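Side-chain contacts in carbon monoxide dehydrogenase (Thermococcus sp. AM4, PDB 6T7J), which catalyses the oxidation of carbon monoxide to carbon dioxide, passing the electrons to ferredoxin, and is caught here with a nickel-free cluster C: residues I434-L437 with T441-G444; I470-L475 with T616-I621. All coordinates share one frame; numbering follows the deposited sequence.

Overall arrangement
The two contacts are neighbours on one parallel six-stranded sheet of Rossmann-like strand order, their centres about 11 Å apart. Contact 1 leads helix 431-439 into strand 444-448; contact 2 lays helix 610-627 against the turn leading into the adjacent strand, 474-478. They join through the backbone, with probable hydrogen bonds from K443 N to D473 O (2.7 Å) and from L475 N to G444 O (2.9 Å), and through packing of I621 CG2 on K443 O (3.4 Å). Neither contact includes a cluster ligand, but the two strands run on towards the broken four-iron, four-sulfur cluster: G450 and C451 follow one, C481 the other, and all three line its pocket.

Contact 1 (I434-L437 with T441-G444); sequences INAL and TIKG
L437 reaches out of the last turns of helix 431-439 and sets one methyl, CD2, into the bend of the chain at I442-G444. That methyl lies 3.6 Å from I442 CG2 and 3.8 Å from G444 CA, where glycine offers its backbone as the packing surface. The two branched side chains run at a slant to each other rather than side by side, and they meet mainly through L437 CD2 and I442 CG2; L437 CD2 also lies against the carbonyl oxygen of I442, 3.4 Å from I442 O. I442 is turned with CG1 opposite its own carbonyl carbon (chi1 -67°), which divides its work: CG2 is given to L437, while CG1 passes on the A436 side, 4.2 Å from A436 CB. The same A436 methyl also faces T441 CB at 4.1 Å.

A backbone hydrogen bond joins the segments: I442 N donates to A436 O at 3.0 Å, with a nearly straight N-H...O angle of 171°, although the donor stands well above the carbonyl plane, 53° out of it. Next to it the carbonyl of I442 turns back to the helix, and L437 CA points a C-H at I442 O over 3.4 Å. Each segment thus offers a carbonyl to the other, one to an N-H and one, more weakly, to a C-H.

R625 ties the segments together again, its guanidinium giving hydrogen bonds to L437 O and K443 O, while K443 NZ bonds to G440 O and L632 O. Around this helix-to-strand connection, which enters the first strand of a Rossmann-like sheet, L437 packs on L535 of helix 525-538, A436 and I442 meet I507 of helix 502-511, and I442 also touches L475 of the neighbouring strand 474-478.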
loop_
_atom_site.group_PDB
_atom_site.type_symbol
_atom_site.label_atom_id
_atom_site.label_comp_id
_atom_site.label_asym_id
_atom_site.label_seq_id
_atom_site.Cartn_x
_atom_site.Cartn_y
_atom_site.Cartn_z
ATOM N N ILE A 434 -21.290 8.144 -34.503
ATOM C CA ILE A 434 -22.265 7.108 -34.177
ATOM C C ILE A 434 -22.852 6.512 -35.451
ATOM O O ILE A 434 -23.033 5.292 -35.560
ATOM C CB ILE A 434 -23.357 7.683 -33.257
ATOM C CG1 ILE A 434 -22.804 7.870 -31.844
ATOM C CG2 ILE A 434 -24.584 6.785 -33.250
ATOM C CD1 ILE A 434 -23.870 7.994 -30.788
ATOM N N ASN A 435 -23.142 7.359 -36.441
ATOM C CA ASN A 435 -23.625 6.863 -37.725
ATOM C C ASN A 435 -22.565 6.022 -38.420
ATOM O O ASN A 435 -22.882 5.003 -39.043
ATOM C CB ASN A 435 -24.050 8.029 -38.617
ATOM C CG ASN A 435 -25.186 8.838 -38.023
ATOM O OD1 ASN A 435 -25.194 10.068 -38.101
ATOM N ND2 ASN A 435 -26.155 8.151 -37.424
ATOM N N ALA A 436 -21.300 6.438 -38.332
ATOM C CA ALA A 436 -20.222 5.659 -38.934
ATOM C C ALA A 436 -20.070 4.300 -38.263
ATOM O O ALA A 436 -19.724 3.313 -38.925
ATOM C CB ALA A 436 -18.908 6.433 -38.861
ATOM N N LEU A 437 -20.308 4.232 -36.953
ATOM C CA LEU A 437 -20.257 2.950 -36.257
ATOM C C LEU A 437 -21.452 2.079 -36.625
ATOM O O LEU A 437 -21.319 0.859 -36.766
ATOM C CB LEU A 437 -20.201 3.169 -34.746
ATOM C CG LEU A 437 -18.907 3.731 -34.151
ATOM C CD1 LEU A 437 -19.142 4.205 -32.727
ATOM C CD2 LEU A 437 -17.795 2.696 -34.194
ATOM N N THR A 441 -18.927 1.774 -41.358
ATOM C CA THR A 441 -17.807 2.576 -41.843
ATOM C C THR A 441 -16.646 2.534 -40.862
ATOM O O THR A 441 -15.476 2.499 -41.267
ATOM C CB THR A 441 -18.262 4.017 -42.085
ATOM O OG1 THR A 441 -19.615 4.018 -42.564
ATOM C CG2 THR A 441 -17.371 4.688 -43.116
ATOM N N ILE A 442 -16.944 2.525 -39.566
ATOM C CA ILE A 442 -15.963 2.274 -38.521
ATOM C C ILE A 442 -16.440 1.059 -37.735
ATOM O O ILE A 442 -17.554 1.063 -37.195
ATOM C CB ILE A 442 -15.770 3.493 -37.606
ATOM C CG1 ILE A 442 -15.130 4.642 -38.390
ATOM C CG2 ILE A 442 -14.918 3.129 -36.398
ATOM C CD1 ILE A 442 -14.790 5.851 -37.546
ATOM N N LYS A 443 -15.611 0.014 -37.694
ATOM C CA LYS A 443 -16.004 -1.209 -37.000
ATOM C C LYS A 443 -16.108 -0.980 -35.499
ATOM O O LYS A 443 -17.051 -1.455 -34.854
ATOM C CB LYS A 443 -15.009 -2.330 -37.302
ATOM C CG LYS A 443 -15.512 -3.353 -38.306
ATOM C CD LYS A 443 -16.022 -2.679 -39.569
ATOM C CE LYS A 443 -16.705 -3.675 -40.488
ATOM N NZ LYS A 443 -17.443 -2.997 -41.588
ATOM N N GLY A 444 -15.154 -0.257 -34.932
ATOM C CA GLY A 444 -15.182 0.036 -33.516
ATOM C C GLY A 444 -14.067 0.987 -33.149
ATOM O O GLY A 444 -13.394 1.547 -34.014
#

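Contact 2 (I470-L475 with T616-I621); sequences IKRDVL and TIYNVI
A chi1 of -175° places CG of Y618 opposite the backbone N and swings the ring out from helix 610-627, so that one face meets the side chain of R472, which bends at chi2 and chi3 to pass over it. R472 sits in the turn between helix 460-471 and strand 474-478 of the Rossmann-like sheet. That helix ends in a Schellman motif, with D473 at positive phi as the C' residue, V474 N bonded to L469 O and D473 N to I470 O.

The aliphatic part of R472 makes most of the contact with the ring. CD stands 4.0 Å from the ring centroid of Y618, only 11° off the normal, a CH-pi contact over the face, and CB rests on the same face, 3.9 Å from CE1. The backbone comes closer still, R472 O approaching Y618 CE1 to 3.6 Å. The guanidinium climbs away from the face and off its centre, its plane 73° from that of the ring; with CZ 6.0 Å from the centroid, any cation-pi attraction is weak. A long, weak ion pair with E468 lies on the NH1 side.

V474 approaches from another direction, its CG2 meeting the ring near its plane, 3.9 Å from Y618 CD1. Its two methyls serve two partners one helical turn apart, and both V474 and I621 also pack on V446 of strand 444-448, which closes the helix onto the sheet. The second methyl, V474 CG1, touches I621 CD1 at 3.9 Å.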
loop_
_atom_site.group_PDB
_atom_site.type_symbol
_atom_site.label_atom_id
_atom_site.label_comp_id
_atom_site.label_asym_id
_atom_site.label_seq_id
_atom_site.Cartn_x
_atom_site.Cartn_y
_atom_site.Cartn_z
ATOM N N ILE A 470 -6.210 -0.380 -37.574
ATOM C CA ILE A 470 -6.684 0.661 -38.485
ATOM C C ILE A 470 -6.847 0.125 -39.902
ATOM O O ILE A 470 -7.646 0.660 -40.681
ATOM C CB ILE A 470 -5.758 1.894 -38.473
ATOM C CG1 ILE A 470 -4.353 1.535 -38.951
ATOM C CG2 ILE A 470 -5.708 2.517 -37.115
ATOM C CD1 ILE A 470 -3.455 2.737 -39.122
ATOM N N LYS A 471 -6.107 -0.925 -40.271
ATOM C CA LYS A 471 -6.303 -1.506 -41.594
ATOM C C LYS A 471 -7.615 -2.276 -41.696
ATOM O O LYS A 471 -8.112 -2.486 -42.806
ATOM C CB LYS A 471 -5.121 -2.412 -41.960
ATOM C CG LYS A 471 -5.321 -3.883 -41.630
ATOM C CD LYS A 471 -4.372 -4.767 -42.428
ATOM C CE LYS A 471 -2.931 -4.587 -41.979
ATOM N NZ LYS A 471 -2.093 -5.779 -42.305
ATOM N N ARG A 472 -8.189 -2.693 -40.565
ATOM C CA ARG A 472 -9.495 -3.335 -40.534
ATOM C C ARG A 472 -10.614 -2.354 -40.202
ATOM O O ARG A 472 -11.681 -2.773 -39.738
ATOM C CB ARG A 472 -9.496 -4.497 -39.537
ATOM C CG ARG A 472 -8.346 -5.469 -39.719
ATOM C CD ARG A 472 -8.801 -6.917 -39.571
ATOM N NE ARG A 472 -7.890 -7.706 -38.741
ATOM C CZ ARG A 472 -6.688 -8.123 -39.127
ATOM N NH1 ARG A 472 -5.935 -8.836 -38.299
ATOM N NH2 ARG A 472 -6.232 -7.830 -40.338
ATOM N N ASP A 473 -10.383 -1.056 -40.419
ATOM C CA ASP A 473 -11.378 -0.009 -40.183
ATOM C C ASP A 473 -11.796 0.049 -38.712
ATOM O O ASP A 473 -12.983 0.031 -38.377
ATOM C CB ASP A 473 -12.597 -0.191 -41.094
ATOM C CG ASP A 473 -12.449 0.536 -42.415
ATOM O OD1 ASP A 473 -11.652 1.495 -42.482
ATOM O OD2 ASP A 473 -13.131 0.147 -43.388
ATOM N N VAL A 474 -10.804 0.126 -37.829
ATOM C CA VAL A 474 -11.029 0.278 -36.395
ATOM C C VAL A 474 -10.322 1.549 -35.943
ATOM O O VAL A 474 -9.093 1.651 -36.043
ATOM C CB VAL A 474 -10.528 -0.937 -35.599
ATOM C CG1 VAL A 474 -10.869 -0.780 -34.125
ATOM C CG2 VAL A 474 -11.122 -2.222 -36.155
ATOM N N LEU A 475 -11.098 2.515 -35.452
ATOM C CA LEU A 475 -10.535 3.766 -34.961
ATOM C C LEU A 475 -9.699 3.507 -33.714
ATOM O O LEU A 475 -10.202 2.984 -32.707
ATOM C CB LEU A 475 -11.648 4.769 -34.672
ATOM C CG LEU A 475 -11.242 6.105 -34.045
ATOM C CD1 LEU A 475 -10.237 6.843 -34.921
ATOM C CD2 LEU A 475 -12.471 6.964 -33.795
ATOM N N THR A 616 -8.025 -11.147 -32.249
ATOM C CA THR A 616 -8.966 -11.388 -31.155
ATOM C C THR A 616 -9.786 -10.141 -30.842
ATOM O O THR A 616 -11.003 -10.225 -30.634
ATOM C CB THR A 616 -8.229 -11.860 -29.904
ATOM O OG1 THR A 616 -7.388 -12.975 -30.227
ATOM C CG2 THR A 616 -9.225 -12.280 -28.831
ATOM N N ILE A 617 -9.133 -8.976 -30.792
ATOM C CA ILE A 617 -9.840 -7.729 -30.516
ATOM C C ILE A 617 -10.860 -7.446 -31.611
ATOM O O ILE A 617 -12.000 -7.050 -31.334
ATOM C CB ILE A 617 -8.829 -6.576 -30.361
ATOM C CG1 ILE A 617 -8.157 -6.634 -28.986
ATOM C CG2 ILE A 617 -9.497 -5.227 -30.592
ATOM C CD1 ILE A 617 -6.779 -6.010 -28.948
ATOM N N TYR A 618 -10.473 -7.664 -32.870
ATOM C CA TYR A 618 -11.400 -7.446 -33.973
ATOM C C TYR A 618 -12.580 -8.406 -33.905
ATOM O O TYR A 618 -13.718 -8.023 -34.197
ATOM C CB TYR A 618 -10.668 -7.591 -35.305
ATOM C CG TYR A 618 -11.531 -7.260 -36.496
ATOM C CD1 TYR A 618 -11.970 -5.961 -36.717
ATOM C CD2 TYR A 618 -11.913 -8.247 -37.394
ATOM C CE1 TYR A 618 -12.761 -5.652 -37.804
ATOM C CE2 TYR A 618 -12.704 -7.947 -38.485
ATOM C CZ TYR A 618 -13.126 -6.649 -38.685
ATOM O OH TYR A 618 -13.914 -6.346 -39.769
ATOM N N ASN A 619 -12.333 -9.659 -33.514
ATOM C CA ASN A 619 -13.428 -10.617 -33.400
ATOM C C ASN A 619 -14.373 -10.242 -32.265
ATOM O O ASN A 619 -15.593 -10.389 -32.392
ATOM C CB ASN A 619 -12.875 -12.027 -33.200
ATOM C CG ASN A 619 -12.429 -12.663 -34.503
ATOM O OD1 ASN A 619 -12.876 -12.271 -35.582
ATOM N ND2 ASN A 619 -11.542 -13.648 -34.409
ATOM N N VAL A 620 -13.829 -9.749 -31.151
ATOM C CA VAL A 620 -14.678 -9.289 -30.053
ATOM C C VAL A 620 -15.513 -8.092 -30.497
ATOM O O VAL A 620 -16.700 -7.976 -30.154
ATOM C CB VAL A 620 -13.817 -8.967 -28.815
ATOM C CG1 VAL A 620 -14.513 -7.962 -27.908
ATOM C CG2 VAL A 620 -13.492 -10.243 -28.051
ATOM N N ILE A 621 -14.914 -7.193 -31.280
ATOM C CA ILE A 621 -15.657 -6.047 -31.799
ATOM C C ILE A 621 -16.779 -6.510 -32.722
ATOM O O ILE A 621 -17.903 -6.000 -32.662
ATOM C CB ILE A 621 -14.705 -5.067 -32.509
ATOM C CG1 ILE A 621 -13.807 -4.364 -31.489
ATOM C CG2 ILE A 621 -15.494 -4.049 -33.320
ATOM C CD1 ILE A 621 -12.741 -3.494 -32.114
#